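Local coordinates for protein eukaryotic translation initiation factor 2D (Homo sapiens, PDB 5W2F) that delivers tRNA to the P-site of the eukaryotic ribosome without GTP, represented here by its C-terminal region with the SWIB/MDM2 and SUI1 domains, at residues I115-V129 with L166-L178. Numbering follows the deposited sequence. Where two conformers were deposited one is given.
Sequences ITLAQRASNKKVTVV and LQVQIQGNQVHHL. With FMT (formic acid), chain D; FMT (formic acid), chain C.
Thr127 is gripped by the loop that follows strand 166-171. Its OG1 donates to Gly172 O at 2.7 Å and accepts from Gln174 N at 2.9 Å, so one buried hydroxyl ties the central strand to the residue just ahead of helix 175-185. With OG1 anti to the carbonyl carbon (chi1 -55°), the methyl CG2 is left to meet Ile170 CD1. Gln174 braces the same loop from within, its NE2 bonding Gln171 O in the amide plane. Away from the loop, strands 124-130 and 166-171 pair antiparallel: Thr127 and Ile170 exchange both backbone bonds, and so do Val129 and Val168. Helix 175-185 then packs over the face that carries Thr127, Val129, Val168 and Ile170. Leu178 sets CB on Ile115 CD1 at 3.7 Å and CG on Val129 CG2 at 3.9 Å, while Val175 CG2 lies against Leu117 CG, Ile115 and Leu117 being on strand 113-121. This strand, loop and helix belong to the SUI1 domain, the eIF1-like alpha/beta fold in which helices 139-150 and 175-185 pack on a mixed sheet. The other face is looser. There Val128 lies alongside two glutamines of strand 166-171, CG1 against Gln167 OE1 at 3.4 Å and CG2 near Gln169 NE2. Gln169 OE1 takes Arg120 NH2 on a lone pair at 3.1 Å, but the N-H is bent (145°) and guanidinium and amide planes stand 81° apart. On the solvent side, Lys125 NZ near the hairpin tip and Asn173 ND2 in the loop both bond a formic acid, probably from the crystallisation liquor; ND2 reaches its O1 at 2.9 Å.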
loop_
_atom_site.group_PDB
_atom_site.type_symbol
_atom_site.label_atom_id
_atom_site.label_comp_id
_atom_site.label_asym_id
_atom_site.label_seq_id
_atom_site.Cartn_x
_atom_site.Cartn_y
_atom_site.Cartn_z
ATOM N N ILE A 115 9.448 -5.208 -13.609
ATOM C CA ILE A 115 9.767 -5.257 -15.036
ATOM C C ILE A 115 10.900 -6.241 -15.222
ATOM O O ILE A 115 11.973 -6.042 -14.655
ATOM C CB ILE A 115 10.214 -3.900 -15.586
ATOM C CG1 ILE A 115 9.197 -2.804 -15.297
ATOM C CG2 ILE A 115 10.520 -3.998 -17.072
ATOM C CD1 ILE A 115 9.817 -1.444 -15.281
ATOM N N THR A 116 10.653 -7.307 -15.975
ATOM C CA THR A 116 11.604 -8.367 -16.096
ATOM C C THR A 116 11.803 -8.779 -17.559
ATOM O O THR A 116 10.830 -8.900 -18.301
ATOM C CB THR A 116 11.072 -9.527 -15.252
ATOM O OG1 THR A 116 10.783 -9.038 -13.918
ATOM C CG2 THR A 116 12.047 -10.664 -15.235
ATOM N N LEU A 117 13.051 -9.032 -17.919
ATOM C CA LEU A 117 13.399 -9.613 -19.209
ATOM C C LEU A 117 13.377 -11.112 -19.052
ATOM O O LEU A 117 13.849 -11.640 -18.048
ATOM C CB LEU A 117 14.784 -9.130 -19.641
ATOM C CG LEU A 117 14.800 -7.654 -19.986
ATOM C CD1 LEU A 117 16.231 -7.129 -20.049
ATOM C CD2 LEU A 117 14.069 -7.386 -21.299
ATOM N N ALA A 118 12.831 -11.790 -20.053
ATOM C CA ALA A 118 12.711 -13.237 -20.035
ATOM C C ALA A 118 12.888 -13.788 -21.427
ATOM O O ALA A 118 12.855 -13.049 -22.412
ATOM C CB ALA A 118 11.355 -13.652 -19.488
ATOM N N GLN A 119 13.135 -15.091 -21.470
ATOM C CA GLN A 119 13.239 -15.818 -22.733
ATOM C C GLN A 119 11.962 -16.579 -23.049
ATOM O O GLN A 119 11.506 -17.355 -22.234
ATOM C CB GLN A 119 14.388 -16.796 -22.650
ATOM C CG GLN A 119 15.743 -16.129 -22.557
ATOM C CD GLN A 119 16.051 -15.281 -23.779
ATOM O OE1 GLN A 119 15.698 -15.634 -24.905
ATOM N NE2 GLN A 119 16.678 -14.146 -23.554
ATOM N N ARG A 120 11.388 -16.316 -24.219
ATOM C CA ARG A 120 10.208 -17.059 -24.735
ATOM C C ARG A 120 10.593 -18.198 -25.694
ATOM O O ARG A 120 9.780 -19.069 -26.007
ATOM C CB ARG A 120 9.233 -16.093 -25.419
ATOM C CG ARG A 120 8.140 -15.562 -24.504
ATOM C CD ARG A 120 6.975 -16.532 -24.427
ATOM N NE ARG A 120 5.853 -16.018 -23.641
ATOM C CZ ARG A 120 4.704 -16.668 -23.444
ATOM N NH1 ARG A 120 4.498 -17.875 -23.976
ATOM N NH2 ARG A 120 3.748 -16.107 -22.708
ATOM N N ALA A 121 11.833 -18.167 -26.164
ATOM C CA ALA A 121 12.370 -19.167 -27.058
ATOM C C ALA A 121 13.858 -19.108 -26.784
ATOM O O ALA A 121 14.312 -18.277 -25.959
ATOM C CB ALA A 121 12.058 -18.815 -28.515
ATOM N N SER A 122 14.602 -19.951 -27.490
ATOM C CA SER A 122 16.060 -20.023 -27.369
ATOM C C SER A 122 16.754 -18.669 -27.547
ATOM O O SER A 122 17.787 -18.421 -26.921
ATOM C CB SER A 122 16.633 -21.031 -28.379
ATOM O OG SER A 122 16.403 -20.616 -29.717
ATOM N N ASN A 123 16.195 -17.807 -28.398
ATOM C CA ASN A 123 16.726 -16.461 -28.565
ATOM C C ASN A 123 15.639 -15.412 -28.847
ATOM O O ASN A 123 15.864 -14.487 -29.634
ATOM C CB ASN A 123 17.802 -16.462 -29.665
ATOM C CG ASN A 123 18.823 -15.346 -29.487
ATOM O OD1 ASN A 123 19.629 -15.370 -28.555
ATOM N ND2 ASN A 123 18.792 -14.365 -30.381
ATOM N N LYS A 124 14.473 -15.543 -28.201
ATOM C CA LYS A 124 13.443 -14.483 -28.246
ATOM C C LYS A 124 13.193 -13.900 -26.861
ATOM O O LYS A 124 12.543 -14.505 -26.003
ATOM C CB LYS A 124 12.120 -14.987 -28.828
ATOM C CG LYS A 124 12.212 -15.490 -30.262
ATOM C CD LYS A 124 12.759 -14.445 -31.229
ATOM C CE LYS A 124 12.695 -14.928 -32.667
ATOM N NZ LYS A 124 13.502 -14.048 -33.554
ATOM N N LYS A 125 13.677 -12.685 -26.674
ATOM C CA LYS A 125 13.567 -11.991 -25.414
ATOM C C LYS A 125 12.233 -11.280 -25.394
ATOM O O LYS A 125 11.740 -10.823 -26.425
ATOM C CB LYS A 125 14.722 -11.001 -25.332
ATOM C CG LYS A 125 15.001 -10.377 -24.001
ATOM C CD LYS A 125 16.364 -9.673 -23.997
ATOM C CE LYS A 125 17.501 -10.535 -23.464
ATOM N NZ LYS A 125 18.783 -9.762 -23.424
ATOM N N VAL A 126 11.638 -11.240 -24.214
ATOM C CA VAL A 126 10.425 -10.487 -23.953
ATOM C C VAL A 126 10.565 -9.702 -22.661
ATOM O O VAL A 126 11.398 -10.019 -21.816
ATOM C CB VAL A 126 9.181 -11.389 -23.861
ATOM C CG1 VAL A 126 8.935 -12.061 -25.204
ATOM C CG2 VAL A 126 9.279 -12.388 -22.705
ATOM N N THR A 127 9.748 -8.667 -22.547
ATOM C CA THR A 127 9.680 -7.804 -21.369
ATOM C C THR A 127 8.336 -8.033 -20.703
ATOM O O THR A 127 7.294 -7.985 -21.370
ATOM C CB THR A 127 9.849 -6.334 -21.774
ATOM O OG1 THR A 127 11.063 -6.184 -22.511
ATOM C CG2 THR A 127 9.897 -5.425 -20.577
ATOM N N VAL A 128 8.359 -8.335 -19.404
ATOM C CA VAL A 128 7.152 -8.679 -18.655
ATOM C C VAL A 128 6.964 -7.684 -17.515
ATOM O O VAL A 128 7.898 -7.436 -16.750
ATOM C CB VAL A 128 7.239 -10.117 -18.125
ATOM C CG1 VAL A 128 5.990 -10.480 -17.339
ATOM C CG2 VAL A 128 7.541 -11.109 -19.269
ATOM N N VAL A 129 5.756 -7.125 -17.420
ATOM C CA VAL A 129 5.458 -6.041 -16.482
ATOM C C VAL A 129 4.302 -6.434 -15.581
ATOM O O VAL A 129 3.179 -6.636 -16.067
ATOM C CB VAL A 129 5.141 -4.725 -17.212
ATOM C CG1 VAL A 129 5.058 -3.572 -16.205
ATOM C CG2 VAL A 129 6.178 -4.448 -18.303
ATOM N N LEU A 166 -3.124 -9.015 -13.854
ATOM C CA LEU A 166 -2.725 -9.134 -15.242
ATOM C C LEU A 166 -1.344 -8.545 -15.412
ATOM O O LEU A 166 -0.960 -7.602 -14.709
ATOM C CB LEU A 166 -3.680 -8.351 -16.120
ATOM C CG LEU A 166 -5.139 -8.822 -16.078
ATOM C CD1 LEU A 166 -5.973 -7.829 -16.857
ATOM C CD2 LEU A 166 -5.256 -10.220 -16.624
ATOM N N GLN A 167 -0.619 -9.098 -16.363
ATOM C CA GLN A 167 0.684 -8.568 -16.737
ATOM C C GLN A 167 0.695 -8.225 -18.226
ATOM O O GLN A 167 -0.093 -8.761 -19.024
ATOM C CB GLN A 167 1.798 -9.570 -16.428
ATOM C CG GLN A 167 1.688 -10.884 -17.177
ATOM C CD GLN A 167 2.760 -11.841 -16.740
ATOM O OE1 GLN A 167 3.280 -11.736 -15.633
ATOM N NE2 GLN A 167 3.050 -12.798 -17.562
ATOM N N VAL A 168 1.569 -7.298 -18.589
ATOM C CA VAL A 168 1.817 -6.946 -19.966
ATOM C C VAL A 168 3.109 -7.610 -20.410
ATOM O O VAL A 168 4.115 -7.534 -19.715
ATOM C CB VAL A 168 1.920 -5.429 -20.136
ATOM C CG1 VAL A 168 2.272 -5.038 -21.562
ATOM C CG2 VAL A 168 0.635 -4.757 -19.676
ATOM N N GLN A 169 3.073 -8.236 -21.580
ATOM C CA GLN A 169 4.267 -8.733 -22.232
ATOM C C GLN A 169 4.510 -7.946 -23.495
ATOM O O GLN A 169 3.571 -7.725 -24.281
ATOM C CB GLN A 169 4.103 -10.202 -22.525
ATOM C CG GLN A 169 4.100 -11.040 -21.272
ATOM C CD GLN A 169 4.180 -12.528 -21.572
ATOM O OE1 GLN A 169 3.652 -12.993 -22.594
ATOM N NE2 GLN A 169 4.832 -13.289 -20.684
ATOM N N ILE A 170 5.760 -7.563 -23.709
ATOM C CA ILE A 170 6.145 -6.878 -24.932
ATOM C C ILE A 170 7.287 -7.664 -25.578
ATOM O O ILE A 170 8.231 -8.035 -24.901
ATOM C CB ILE A 170 6.612 -5.424 -24.696
ATOM C CG1 ILE A 170 5.685 -4.679 -23.720
ATOM C CG2 ILE A 170 6.733 -4.699 -26.037
ATOM C CD1 ILE A 170 6.189 -4.714 -22.270
ATOM N N GLN A 171 7.182 -7.926 -26.883
ATOM C CA GLN A 171 8.279 -8.595 -27.575
ATOM C C GLN A 171 9.541 -7.724 -27.511
ATOM O O GLN A 171 9.480 -6.498 -27.634
ATOM C CB GLN A 171 7.889 -8.866 -29.027
ATOM C CG GLN A 171 6.833 -9.935 -29.186
ATOM C CD GLN A 171 7.252 -11.301 -28.661
ATOM O OE1 GLN A 171 6.485 -11.968 -27.957
ATOM N NE2 GLN A 171 8.460 -11.727 -29.008
ATOM N N GLY A 172 10.673 -8.378 -27.274
ATOM C CA GLY A 172 11.954 -7.718 -27.257
ATOM C C GLY A 172 12.312 -7.124 -25.901
ATOM O O GLY A 172 11.645 -7.373 -24.901
ATOM N N ASN A 173 13.394 -6.351 -25.904
ATOM C CA ASN A 173 13.962 -5.742 -24.707
ATOM C C ASN A 173 13.518 -4.301 -24.645
ATOM O O ASN A 173 14.056 -3.435 -25.348
ATOM C CB ASN A 173 15.469 -5.871 -24.741
ATOM C CG ASN A 173 16.136 -5.344 -23.485
ATOM O OD1 ASN A 173 15.543 -4.554 -22.741
ATOM N ND2 ASN A 173 17.383 -5.764 -23.252
ATOM N N GLN A 174 12.513 -4.046 -23.803
ATOM C CA GLN A 174 11.810 -2.765 -23.818
ATOM C C GLN A 174 11.867 -2.039 -22.493
ATOM O O GLN A 174 11.085 -1.106 -22.266
ATOM C CB GLN A 174 10.350 -2.972 -24.238
ATOM C CG GLN A 174 10.187 -3.805 -25.505
ATOM C CD GLN A 174 10.821 -3.199 -26.751
ATOM O OE1 GLN A 174 11.228 -2.030 -26.780
ATOM N NE2 GLN A 174 10.879 -4.003 -27.809
ATOM N N VAL A 175 12.789 -2.453 -21.618
ATOM C CA VAL A 175 12.826 -1.923 -20.252
ATOM C C VAL A 175 12.941 -0.392 -20.230
ATOM O O VAL A 175 12.267 0.281 -19.438
ATOM C CB VAL A 175 13.953 -2.568 -19.443
ATOM C CG1 VAL A 175 13.985 -2.036 -18.012
ATOM C CG2 VAL A 175 13.860 -4.088 -19.456
ATOM N N HIS A 176 13.773 0.149 -21.111
ATOM C CA HIS A 176 13.950 1.604 -21.193
ATOM C C HIS A 176 12.668 2.351 -21.519
ATOM O O HIS A 176 12.439 3.446 -21.014
ATOM C CB HIS A 176 15.074 1.960 -22.161
ATOM C CG HIS A 176 14.887 1.428 -23.547
ATOM N ND1 HIS A 176 14.951 0.079 -23.837
ATOM C CD2 HIS A 176 14.648 2.061 -24.726
ATOM C CE1 HIS A 176 14.751 -0.094 -25.136
ATOM N NE2 HIS A 176 14.593 1.096 -25.702
ATOM N N HIS A 177 11.801 1.746 -22.314
ATOM C CA HIS A 177 10.515 2.360 -22.612
ATOM C C HIS A 177 9.583 2.359 -21.400
ATOM O O HIS A 177 8.777 3.283 -21.240
ATOM C CB HIS A 177 9.851 1.670 -23.798
ATOM C CG HIS A 177 10.590 1.854 -25.085
ATOM N ND1 HIS A 177 10.848 3.093 -25.638
ATOM C CD2 HIS A 177 11.128 0.944 -25.930
ATOM C CE1 HIS A 177 11.507 2.932 -26.773
ATOM N NE2 HIS A 177 11.673 1.637 -26.983
ATOM N N LEU A 178 9.671 1.323 -20.567
ATOM C CA LEU A 178 8.927 1.340 -19.304
ATOM C C LEU A 178 9.449 2.420 -18.366
ATOM O O LEU A 178 8.675 3.000 -17.612
ATOM C CB LEU A 178 8.956 -0.008 -18.581
ATOM C CG LEU A 178 7.929 -1.035 -19.008
ATOM C CD1 LEU A 178 6.519 -0.536 -18.706
ATOM C CD2 LEU A 178 8.077 -1.425 -20.469
HETATM C C FMT D . 19.014 -7.928 -26.385
HETATM O O1 FMT D . 18.451 -7.256 -25.553
HETATM O O2 FMT D . 19.611 -9.024 -25.957
HETATM C C FMT C . 11.588 6.084 -24.346
HETATM O O1 FMT C . 11.612 7.309 -24.303
HETATM O O2 FMT C . 10.459 5.505 -24.737
HETATM O O HOH W 1 0.869 -5.388 -14.790
#